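Local coordinates for MdbA protein (PDB 5C00) that acts as a thiol-disulfide oxidoreductase of the DsbA family, probably forming disulfide bonds in proteins exported by Corynebacterium diphtheriae, at residues 197-200 and 201-204; 187-191 and 192-196; 161-164 and 165-168; 120-123 and 124-128. All blocks are in the same frame, centred on the assembly; numbering follows the deposited sequence.

Contact 1. Residues 197-200 and 201-204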
loop_
_atom_site.group_PDB
_atom_site.type_symbol
_atom_site.label_atom_id
_atom_site.label_comp_id
_atom_site.label_asym_id
_atom_site.label_seq_id
_atom_site.Cartn_x
_atom_site.Cartn_y
_atom_site.Cartn_z
ATOM N N ASN A 197 -5.064 13.198 -16.452
ATOM C CA ASN A 197 -6.339 12.996 -17.083
ATOM C C ASN A 197 -6.597 11.497 -17.286
ATOM O O ASN A 197 -5.660 10.752 -17.547
ATOM C CB ASN A 197 -6.305 13.684 -18.429
ATOM C CG ASN A 197 -6.285 15.186 -18.288
ATOM O OD1 ASN A 197 -7.319 15.763 -18.047
ATOM N ND2 ASN A 197 -5.108 15.808 -18.401
ATOM N N GLY A 198 -7.863 11.089 -17.182
ATOM C CA GLY A 198 -8.260 9.681 -17.377
ATOM C C GLY A 198 -7.517 8.781 -16.391
ATOM O O GLY A 198 -6.989 7.717 -16.760
ATOM N N ILE A 199 -7.494 9.195 -15.130
ATOM C CA ILE A 199 -6.802 8.431 -14.098
ATOM C C ILE A 199 -7.374 7.022 -13.928
ATOM O O ILE A 199 -6.638 6.105 -13.592
ATOM C CB ILE A 199 -6.808 9.203 -12.748
ATOM C CG1 ILE A 199 -5.877 8.560 -11.733
ATOM C CG2 ILE A 199 -8.199 9.349 -12.194
ATOM C CD1 ILE A 199 -4.425 8.694 -12.096
ATOM N N GLU A 200 -8.667 6.855 -14.169
ATOM C CA GLU A 200 -9.288 5.529 -14.079
ATOM C C GLU A 200 -8.709 4.545 -15.068
ATOM O O GLU A 200 -8.852 3.320 -14.888
ATOM C CB GLU A 200 -10.783 5.592 -14.321
ATOM C CG GLU A 200 -11.536 6.263 -13.199
ATOM C CD GLU A 200 -13.043 6.195 -13.386
ATOM O OE1 GLU A 200 -13.551 5.180 -13.928
ATOM O OE2 GLU A 200 -13.729 7.145 -12.963
ATOM N N THR A 201 -8.071 5.058 -16.109
ATOM C CA THR A 201 -7.519 4.207 -17.144
ATOM C C THR A 201 -6.006 4.235 -17.159
ATOM O O THR A 201 -5.400 3.935 -18.180
ATOM C CB THR A 201 -8.070 4.602 -18.543
ATOM O OG1 THR A 201 -7.496 5.836 -19.001
ATOM C CG2 THR A 201 -9.551 4.761 -18.492
ATOM N N TRP A 202 -5.386 4.575 -16.027
ATOM C CA TRP A 202 -3.946 4.713 -16.007
ATOM C C TRP A 202 -3.228 3.430 -16.399
ATOM O O TRP A 202 -2.170 3.504 -16.992
ATOM C CB TRP A 202 -3.455 5.248 -14.651
ATOM C CG TRP A 202 -3.483 4.303 -13.485
ATOM C CD1 TRP A 202 -4.399 4.232 -12.501
ATOM C CD2 TRP A 202 -2.468 3.339 -13.167
ATOM N NE1 TRP A 202 -4.031 3.262 -11.571
ATOM C CE2 TRP A 202 -2.834 2.726 -11.957
ATOM C CE3 TRP A 202 -1.268 2.974 -13.773
ATOM C CZ2 TRP A 202 -2.067 1.741 -11.352
ATOM C CZ3 TRP A 202 -0.489 1.979 -13.163
ATOM C CH2 TRP A 202 -0.899 1.376 -11.967
ATOM N N VAL A 203 -3.792 2.271 -16.050
ATOM C CA VAL A 203 -3.119 1.010 -16.330
ATOM C C VAL A 203 -3.089 0.794 -17.868
ATOM O O VAL A 203 -2.030 0.432 -18.432
ATOM C CB VAL A 203 -3.799 -0.172 -15.617
ATOM C CG1 VAL A 203 -3.078 -1.479 -15.967
ATOM C CG2 VAL A 203 -3.811 0.039 -14.086
ATOM N N GLU A 204 -4.209 1.094 -18.530
ATOM C CA GLU A 204 -4.245 1.037 -20.023
ATOM C C GLU A 204 -3.205 1.967 -20.594
ATOM O O GLU A 204 -2.501 1.638 -21.531
ATOM C CB GLU A 204 -5.579 1.480 -20.610
ATOM C CG GLU A 204 -6.769 0.611 -20.320
ATOM C CD GLU A 204 -8.082 1.268 -20.744
ATOM O OE1 GLU A 204 -9.051 1.167 -19.954
ATOM O OE2 GLU A 204 -8.151 1.900 -21.832
HETATM O O HOH W 1 -6.422 1.577 -15.380
#

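Contact 2. Residues 187-191 and 192-196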
loop_
_atom_site.group_PDB
_atom_site.type_symbol
_atom_site.label_atom_id
_atom_site.label_comp_id
_atom_site.label_asym_id
_atom_site.label_seq_id
_atom_site.Cartn_x
_atom_site.Cartn_y
_atom_site.Cartn_z
ATOM N N ARG A 187 -2.163 9.704 -6.637
ATOM C CA ARG A 187 -1.440 10.246 -7.780
ATOM C C ARG A 187 -0.701 9.107 -8.475
ATOM O O ARG A 187 -0.154 8.240 -7.815
ATOM C CB ARG A 187 -0.391 11.292 -7.336
ATOM C CG ARG A 187 -0.875 12.361 -6.359
ATOM C CD ARG A 187 -1.735 13.431 -6.972
ATOM N NE ARG A 187 -0.911 14.325 -7.763
ATOM C CZ ARG A 187 -0.148 15.321 -7.295
ATOM N NH1 ARG A 187 -0.199 15.708 -6.030
ATOM N NH2 ARG A 187 0.628 15.970 -8.131
ATOM N N VAL A 188 -0.653 9.132 -9.794
ATOM C CA VAL A 188 0.054 8.114 -10.542
ATOM C C VAL A 188 0.990 8.777 -11.573
ATOM O O VAL A 188 0.603 9.724 -12.248
ATOM C CB VAL A 188 -0.947 7.227 -11.273
ATOM C CG1 VAL A 188 -0.236 6.273 -12.236
ATOM C CG2 VAL A 188 -1.846 6.480 -10.274
ATOM N N PHE A 189 2.197 8.276 -11.672
ATOM C CA PHE A 189 3.160 8.699 -12.686
ATOM C C PHE A 189 3.602 7.465 -13.437
ATOM O O PHE A 189 3.808 6.366 -12.829
ATOM C CB PHE A 189 4.413 9.321 -12.005
ATOM C CG PHE A 189 4.147 10.620 -11.260
ATOM C CD1 PHE A 189 3.478 10.633 -10.057
ATOM C CD2 PHE A 189 4.633 11.834 -11.749
ATOM C CE1 PHE A 189 3.243 11.821 -9.358
ATOM C CE2 PHE A 189 4.433 13.000 -11.060
ATOM C CZ PHE A 189 3.704 13.013 -9.886
ATOM N N ILE A 190 3.806 7.614 -14.727
ATOM C CA ILE A 190 4.299 6.562 -15.590
ATOM C C ILE A 190 5.655 7.041 -16.102
ATOM O O ILE A 190 5.731 8.068 -16.767
ATOM C CB ILE A 190 3.358 6.325 -16.796
ATOM C CG1 ILE A 190 1.982 5.859 -16.314
ATOM C CG2 ILE A 190 3.995 5.326 -17.781
ATOM C CD1 ILE A 190 0.867 5.757 -17.346
ATOM N N ASP A 191 6.730 6.353 -15.718
ATOM C CA ASP A 191 8.078 6.781 -16.106
ATOM C C ASP A 191 8.293 8.275 -15.877
ATOM O O ASP A 191 8.791 8.980 -16.772
ATOM C CB ASP A 191 8.334 6.442 -17.591
ATOM C CG ASP A 191 8.406 4.963 -17.849
ATOM O OD1 ASP A 191 8.864 4.214 -16.953
ATOM O OD2 ASP A 191 8.018 4.551 -18.963
ATOM N N GLY A 192 7.945 8.765 -14.691
ATOM C CA GLY A 192 8.167 10.180 -14.341
ATOM C C GLY A 192 7.139 11.195 -14.822
ATOM O O GLY A 192 7.221 12.362 -14.472
ATOM N N LYS A 193 6.168 10.752 -15.603
ATOM C CA LYS A 193 5.144 11.605 -16.200
ATOM C C LYS A 193 3.812 11.385 -15.497
ATOM O O LYS A 193 3.276 10.266 -15.528
ATOM C CB LYS A 193 5.014 11.218 -17.680
ATOM C CG LYS A 193 3.921 11.918 -18.483
ATOM C CD LYS A 193 3.561 11.105 -19.725
ATOM C CE LYS A 193 3.162 11.987 -20.897
ATOM N NZ LYS A 193 2.109 12.970 -20.535
ATOM N N GLU A 194 3.252 12.435 -14.907
ATOM C CA GLU A 194 2.047 12.279 -14.151
ATOM C C GLU A 194 0.860 11.992 -15.070
ATOM O O GLU A 194 0.715 12.611 -16.131
ATOM C CB GLU A 194 1.752 13.517 -13.281
ATOM C CG GLU A 194 0.583 13.218 -12.341
ATOM C CD GLU A 194 0.310 14.242 -11.251
ATOM O OE1 GLU A 194 1.044 15.235 -11.100
ATOM O OE2 GLU A 194 -0.662 14.021 -10.516
ATOM N N VAL A 195 0.010 11.072 -14.637
ATOM C CA VAL A 195 -1.321 10.852 -15.205
ATOM C C VAL A 195 -2.329 11.808 -14.574
ATOM O O VAL A 195 -2.877 11.569 -13.476
ATOM C CB VAL A 195 -1.772 9.362 -15.055
ATOM C CG1 VAL A 195 -3.110 9.114 -15.760
ATOM C CG2 VAL A 195 -0.712 8.420 -15.605
ATOM N N LYS A 196 -2.592 12.935 -15.257
ATOM C CA LYS A 196 -3.554 13.928 -14.764
ATOM C C LYS A 196 -4.954 13.682 -15.234
ATOM O O LYS A 196 -5.924 13.974 -14.534
ATOM C CB LYS A 196 -3.129 15.357 -15.159
ATOM C CG LYS A 196 -1.762 15.708 -14.605
ATOM C CD LYS A 196 -1.312 17.091 -15.015
ATOM C CE LYS A 196 0.032 17.435 -14.368
ATOM N NZ LYS A 196 0.489 18.838 -14.684
HETATM O O HOH W 2 -1.956 11.629 -10.824
#

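Contact 3. Residues 161-164 and 165-168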
loop_
_atom_site.group_PDB
_atom_site.type_symbol
_atom_site.label_atom_id
_atom_site.label_comp_id
_atom_site.label_asym_id
_atom_site.label_seq_id
_atom_site.Cartn_x
_atom_site.Cartn_y
_atom_site.Cartn_z
ATOM N N ALA A 161 7.557 -0.874 12.618
ATOM C CA ALA A 161 7.872 -0.308 11.345
ATOM C C ALA A 161 7.486 1.188 11.253
ATOM O O ALA A 161 7.583 1.765 10.187
ATOM C CB ALA A 161 7.220 -1.108 10.206
ATOM N N LYS A 162 7.064 1.815 12.343
ATOM C CA LYS A 162 6.569 3.199 12.262
ATOM C C LYS A 162 7.647 4.195 11.944
ATOM O O LYS A 162 7.476 5.086 11.124
ATOM C CB LYS A 162 5.856 3.613 13.541
ATOM C CG LYS A 162 4.506 2.915 13.716
ATOM C CD LYS A 162 3.680 3.609 14.780
ATOM C CE LYS A 162 2.388 2.880 15.070
ATOM N NZ LYS A 162 1.800 3.343 16.339
ATOM N N GLU A 163 8.791 4.046 12.595
ATOM C CA GLU A 163 9.849 4.989 12.359
ATOM C C GLU A 163 10.259 4.987 10.881
ATOM O O GLU A 163 10.429 6.033 10.277
ATOM C CB GLU A 163 11.033 4.701 13.300
ATOM C CG GLU A 163 10.719 4.897 14.797
ATOM C CD GLU A 163 9.914 3.743 15.447
ATOM O OE1 GLU A 163 9.706 2.645 14.826
ATOM O OE2 GLU A 163 9.478 3.940 16.620
ATOM N N ASP A 164 10.461 3.818 10.298
ATOM C CA ASP A 164 10.786 3.760 8.879
ATOM C C ASP A 164 9.633 4.168 7.974
ATOM O O ASP A 164 9.817 4.886 6.967
ATOM C CB ASP A 164 11.304 2.407 8.500
ATOM C CG ASP A 164 12.788 2.267 8.780
ATOM O OD1 ASP A 164 13.441 3.270 9.008
ATOM O OD2 ASP A 164 13.282 1.146 8.767
ATOM N N PHE A 165 8.428 3.810 8.353
ATOM C CA PHE A 165 7.287 4.286 7.594
ATOM C C PHE A 165 7.256 5.836 7.514
ATOM O O PHE A 165 7.038 6.389 6.466
ATOM C CB PHE A 165 5.992 3.820 8.201
ATOM C CG PHE A 165 4.822 4.393 7.498
ATOM C CD1 PHE A 165 4.366 3.795 6.319
ATOM C CD2 PHE A 165 4.211 5.495 7.977
ATOM C CE1 PHE A 165 3.325 4.359 5.620
ATOM C CE2 PHE A 165 3.153 6.044 7.297
ATOM C CZ PHE A 165 2.736 5.478 6.111
ATOM N N ARG A 166 7.436 6.496 8.648
ATOM C CA ARG A 166 7.476 7.978 8.678
ATOM C C ARG A 166 8.603 8.524 7.804
ATOM O O ARG A 166 8.423 9.505 7.110
ATOM C CB ARG A 166 7.705 8.451 10.098
ATOM C CG ARG A 166 6.560 8.220 11.051
ATOM C CD ARG A 166 6.990 8.482 12.500
ATOM N NE ARG A 166 5.881 8.075 13.387
ATOM C CZ ARG A 166 5.965 7.354 14.486
ATOM N NH1 ARG A 166 7.139 6.912 14.954
ATOM N NH2 ARG A 166 4.837 7.084 15.149
ATOM N N LYS A 167 9.789 7.918 7.870
ATOM C CA LYS A 167 10.899 8.344 7.006
ATOM C C LYS A 167 10.527 8.184 5.534
ATOM O O LYS A 167 10.778 9.103 4.700
ATOM C CB LYS A 167 12.174 7.574 7.363
ATOM C CG LYS A 167 13.229 7.419 6.280
ATOM C CD LYS A 167 14.447 6.692 6.867
ATOM C CE LYS A 167 15.089 5.714 5.895
ATOM N NZ LYS A 167 15.193 4.326 6.462
ATOM N N PHE A 168 9.900 7.048 5.197
ATOM C CA PHE A 168 9.434 6.821 3.825
ATOM C C PHE A 168 8.350 7.820 3.417
ATOM O O PHE A 168 8.339 8.341 2.290
ATOM C CB PHE A 168 8.874 5.423 3.664
ATOM C CG PHE A 168 9.904 4.327 3.740
ATOM C CD1 PHE A 168 11.248 4.604 3.993
ATOM C CD2 PHE A 168 9.510 3.018 3.612
ATOM C CE1 PHE A 168 12.155 3.569 4.078
ATOM C CE2 PHE A 168 10.411 1.989 3.690
ATOM C CZ PHE A 168 11.739 2.274 3.947
HETATM O O HOH W 3 6.634 5.307 17.216
#

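Contact 4. Residues 120-123 and 124-128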
loop_
_atom_site.group_PDB
_atom_site.type_symbol
_atom_site.label_atom_id
_atom_site.label_comp_id
_atom_site.label_asym_id
_atom_site.label_seq_id
_atom_site.Cartn_x
_atom_site.Cartn_y
_atom_site.Cartn_z
ATOM N N ARG A 120 -3.460 -4.814 2.281
ATOM C CA ARG A 120 -3.668 -3.479 1.684
ATOM C C ARG A 120 -5.107 -3.311 1.196
ATOM O O ARG A 120 -5.738 -2.266 1.466
ATOM C CB ARG A 120 -2.686 -3.258 0.507
ATOM C CG ARG A 120 -3.019 -2.048 -0.374
ATOM C CD ARG A 120 -1.973 -1.855 -1.471
ATOM N NE ARG A 120 -2.366 -0.762 -2.371
ATOM C CZ ARG A 120 -3.230 -0.888 -3.391
ATOM N NH1 ARG A 120 -3.812 -2.043 -3.636
ATOM N NH2 ARG A 120 -3.556 0.165 -4.164
ATOM N N ALA A 121 -5.581 -4.308 0.448
ATOM C CA ALA A 121 -6.930 -4.236 -0.125
ATOM C C ALA A 121 -7.959 -4.064 1.013
ATOM O O ALA A 121 -8.893 -3.271 0.887
ATOM C CB ALA A 121 -7.248 -5.468 -0.951
ATOM N N LEU A 122 -7.833 -4.840 2.069
ATOM C CA LEU A 122 -8.759 -4.758 3.187
ATOM C C LEU A 122 -8.744 -3.396 3.900
ATOM O O LEU A 122 -9.800 -2.783 4.134
ATOM C CB LEU A 122 -8.483 -5.898 4.182
ATOM C CG LEU A 122 -9.406 -5.987 5.402
ATOM C CD1 LEU A 122 -10.837 -5.829 5.014
ATOM C CD2 LEU A 122 -9.196 -7.342 6.094
ATOM N N LEU A 123 -7.574 -2.896 4.203
ATOM C CA LEU A 123 -7.457 -1.604 4.844
ATOM C C LEU A 123 -8.053 -0.474 4.018
ATOM O O LEU A 123 -8.695 0.392 4.586
ATOM C CB LEU A 123 -5.990 -1.279 5.193
ATOM C CG LEU A 123 -5.309 -2.259 6.158
ATOM C CD1 LEU A 123 -3.940 -1.693 6.489
ATOM C CD2 LEU A 123 -6.080 -2.582 7.410
HETATM N N MSE A 124 -7.885 -0.494 2.695
HETATM C CA MSE A 124 -8.583 0.426 1.814
HETATM C C MSE A 124 -10.077 0.188 1.716
HETATM O O MSE A 124 -10.863 1.168 1.777
HETATM C CB MSE A 124 -7.973 0.372 0.404
HETATM C CG MSE A 124 -6.567 0.933 0.456
HETATM SE SE MSE A 124 -6.552 2.907 0.656
HETATM C CE MSE A 124 -4.636 3.163 0.430
ATOM N N LYS A 125 -10.505 -1.053 1.568
ATOM C CA LYS A 125 -11.924 -1.325 1.449
ATOM C C LYS A 125 -12.680 -0.916 2.700
ATOM O O LYS A 125 -13.774 -0.393 2.583
ATOM C CB LYS A 125 -12.203 -2.808 1.180
ATOM C CG LYS A 125 -13.695 -3.141 1.154
ATOM C CD LYS A 125 -13.956 -4.629 1.154
ATOM C CE LYS A 125 -15.457 -4.908 1.115
ATOM N NZ LYS A 125 -15.675 -6.124 0.312
ATOM N N GLU A 126 -12.124 -1.198 3.879
ATOM C CA GLU A 126 -12.805 -0.891 5.141
ATOM C C GLU A 126 -12.447 0.460 5.785
ATOM O O GLU A 126 -12.786 0.743 6.943
ATOM C CB GLU A 126 -12.603 -2.041 6.084
ATOM C CG GLU A 126 -13.188 -3.356 5.559
ATOM C CD GLU A 126 -14.689 -3.344 5.345
ATOM O OE1 GLU A 126 -15.390 -2.333 5.645
ATOM O OE2 GLU A 126 -15.202 -4.416 4.883
ATOM N N GLN A 127 -11.783 1.294 5.027
ATOM C CA GLN A 127 -11.240 2.522 5.525
ATOM C C GLN A 127 -12.198 3.271 6.397
ATOM O O GLN A 127 -11.861 3.728 7.497
ATOM C CB GLN A 127 -10.909 3.373 4.297
ATOM C CG GLN A 127 -10.332 4.692 4.589
ATOM C CD GLN A 127 -10.047 5.416 3.293
ATOM O OE1 GLN A 127 -10.812 6.280 2.913
ATOM N NE2 GLN A 127 -9.002 4.991 2.555
ATOM N N LYS A 128 -13.432 3.413 5.933
ATOM C CA LYS A 128 -14.422 4.176 6.707
ATOM C C LYS A 128 -14.807 3.592 8.043
ATOM O O LYS A 128 -15.163 4.336 8.938
ATOM C CB LYS A 128 -15.648 4.500 5.843
ATOM C CG LYS A 128 -15.471 5.773 5.017
ATOM C CD LYS A 128 -14.032 6.031 4.511
ATOM C CE LYS A 128 -13.605 7.500 4.590
ATOM N NZ LYS A 128 -12.153 7.705 4.946
#

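Contact 1. Residues 197-200 and 201-204
Gly198 O takes the backbone N-H of Thr201 at 2.9 Å and Ile199 O that of Trp202 at 3.1 Å, two successive three-residue steps that wind the chain as a tight 3-10 turn into helix 202-207. Both amides stand well out of the plane of the carbonyl they reach. Gly198 O is gripped a second time by Thr201 OG1 at 3.0 Å, and this donor lies nearer the carbonyl plane, tilted 18° from it. A chi1 of 73° places OG1 between the backbone N and carbonyl carbon of Thr201, within reach of Gly198, while CG2 leans against the Glu200 carbonyl. Thr201 stands at the N-cap position, yet makes no capping bond; its hydroxyl donates to the preceding turn. The indole of Trp202 presents its edge to Ile199 O, with CD1 at 3.1 Å and the oxygen in the ring plane, so one oxygen meets both an amide N-H and an aromatic C-H. Val203 CG2 lies over the centre of one face of the same indole. A water accepts from Val203 N at 2.8 Å and donates to Glu200 O, serving an amide of the first helical turn. Ile199 and Trp202 rest on Val188 of strand 187-190, and Trp202 also meets Met69 of helix 56-74. The arrangement is a 3-10 lead-in to the C-terminal helix that flanks the central sheet of a thioredoxin fold.

Contact 2. Residues 187-191 and 192-196
Phe189 pairs with Glu194, and Ile190 with Lys193, in a tight beta hairpin whose second strand, 193-194, forms one edge of the central sheet. Ile190 and Lys193 are the hydrogen-bonded pair: Ile190 N reaches Lys193 O at 2.8 Å, and Lys193 N returns to Ile190 O at 3.0 Å. Between them runs a type I' turn through Asp191 and Gly192, both with positive phi. Further from the turn, Val195 N binds Val188 O at 2.8 Å. On the face of Phe189 and Glu194, the glutamate CB lies over the ring, 3.9 Å from its centroid, in a CH-pi contact displaced toward the rim. Chi1 of Glu194, -171°, sets CG anti to the backbone N, and the extended chain beyond passes CZ of the ring to reach Arg187. There the guanidinium grips side-on: NE bonds OE2 at 2.8 Å and NH2 bonds OE1 at 3.1 Å, both nearly straight. Each oxygen is met on its syn side, with the two planes 27° apart. Ser182 and Ser184 hold NH1, which further fixes the rotation of the guanidinium. On the other side of the hairpin, Ile190 CD1 packs on Val195 CG2 at 3.6 Å, in a cluster extended by helix 202-207. Such a terminal hairpin is a standard element of the thioredoxin fold; here the Arg187 side chain comes close to the putative CxxC site (Cys55, Cys58) but makes no contact with it.

Contact 3. Residues 161-164 and 165-168
Arg166 lays its guanidinium across the side chain of Lys162 one turn back, an i to i+4 pairing in the opening turns of helix 162-180. The extended arginine chain first runs past Lys162 O, with CG at 3.3 Å from that oxygen. It then turns one face of the guanidinium to Lys162 CB, which lies 3.7 Å above its plane and off-centre. The two cationic ends are held by separate acceptors: Lys162 NZ forms salt bridges with Asp94 and Asp136, and Arg166 NE donates to Asp93 O. Phe168 shows a different approach, its ring standing over Asp164 O, the oxygen that also accepts Phe168 N at 2.8 Å. A chi1 of 175° swings the Phe165 ring away from its own backbone nitrogen and on to helix 96-109, against Ala102 and Leu105. The Asp164 and Lys167 side chains run alongside each other, but the salt bridge between them is doubtful, since its hydrogen bond is weak and Lys167 is modelled in two conformers. Glu163 turns its carboxylate 89° from the Arg166 guanidinium, and water 3 spans the gap, accepting from Arg166 NH1 at 2.8 Å and donating to Glu163 OE2 at 3.2 Å.

Contact 4. Residues 120-123 and 124-128
Glu126 meets Leu122 at the end of helix 113-125 through the leucine carbonyl, and its side chain can be traced outward from the backbone. CB lies 3.5 Å from Leu122 O, the oxygen that also receives Glu126 N at 2.8 Å. CG comes next and approaches Leu122 CD1 at 3.5 Å, a doubtful contact because the leucine is modelled in two conformers. A bend at chi2 (-62°) then turns the carboxylate, and OE1 accepts a hydrogen bond from Asn129 ND2 in the following short helix. The glutamate therefore clasps both sides of a break: helix 113-125 ends at it, its backbone torsions no longer helical, and it is also the N-cap position of helix 127-130. Past the break the backbone bond of Gln127 N to Met124 O, 3.4 Å, is only weak. Met124, present as selenomethionine, meets Arg120 O with its CG at 3.5 Å. Gln127 extends fully; OE1 accepts from Lys128 NZ at 2.8 Å, while NE2 donates to Cys55 O of the putative CxxC site. Arg120 forms salt bridges with Glu51 of strand 45-52 and Asp66 of helix 56-74. Around this break, Leu122 and Leu123 face Val142 and Phe139 of helix 136-145, Met124 lies against Glu51 and the loop residue Phe53, and Gln127 abuts Pro56 and Ala59 at the start of helix 56-74.

Contacts 1 and 2 form one continuous unit, their centres 10 Å apart: the hairpin of 187-196 runs into the turn and helix of 197-204, with Trp202 CE3 3.8 Å from Val188 CG1 and Ile199 CD1 3.9 Å from Val188 CG2. Contact 3 lies on the other side of the chain's centre from contact 1, about 30 Å between centres, although its helix is the element that precedes the strand of contact 2, a short loop between them. Contact 4 touches none of the others; its nearest atoms are about 8 Å from contact 1 and about 9 Å from contacts 2 and 3. It borders the probable active site, where Met124 touches the CxxC residues, while Arg187 of contact 2 lies near them.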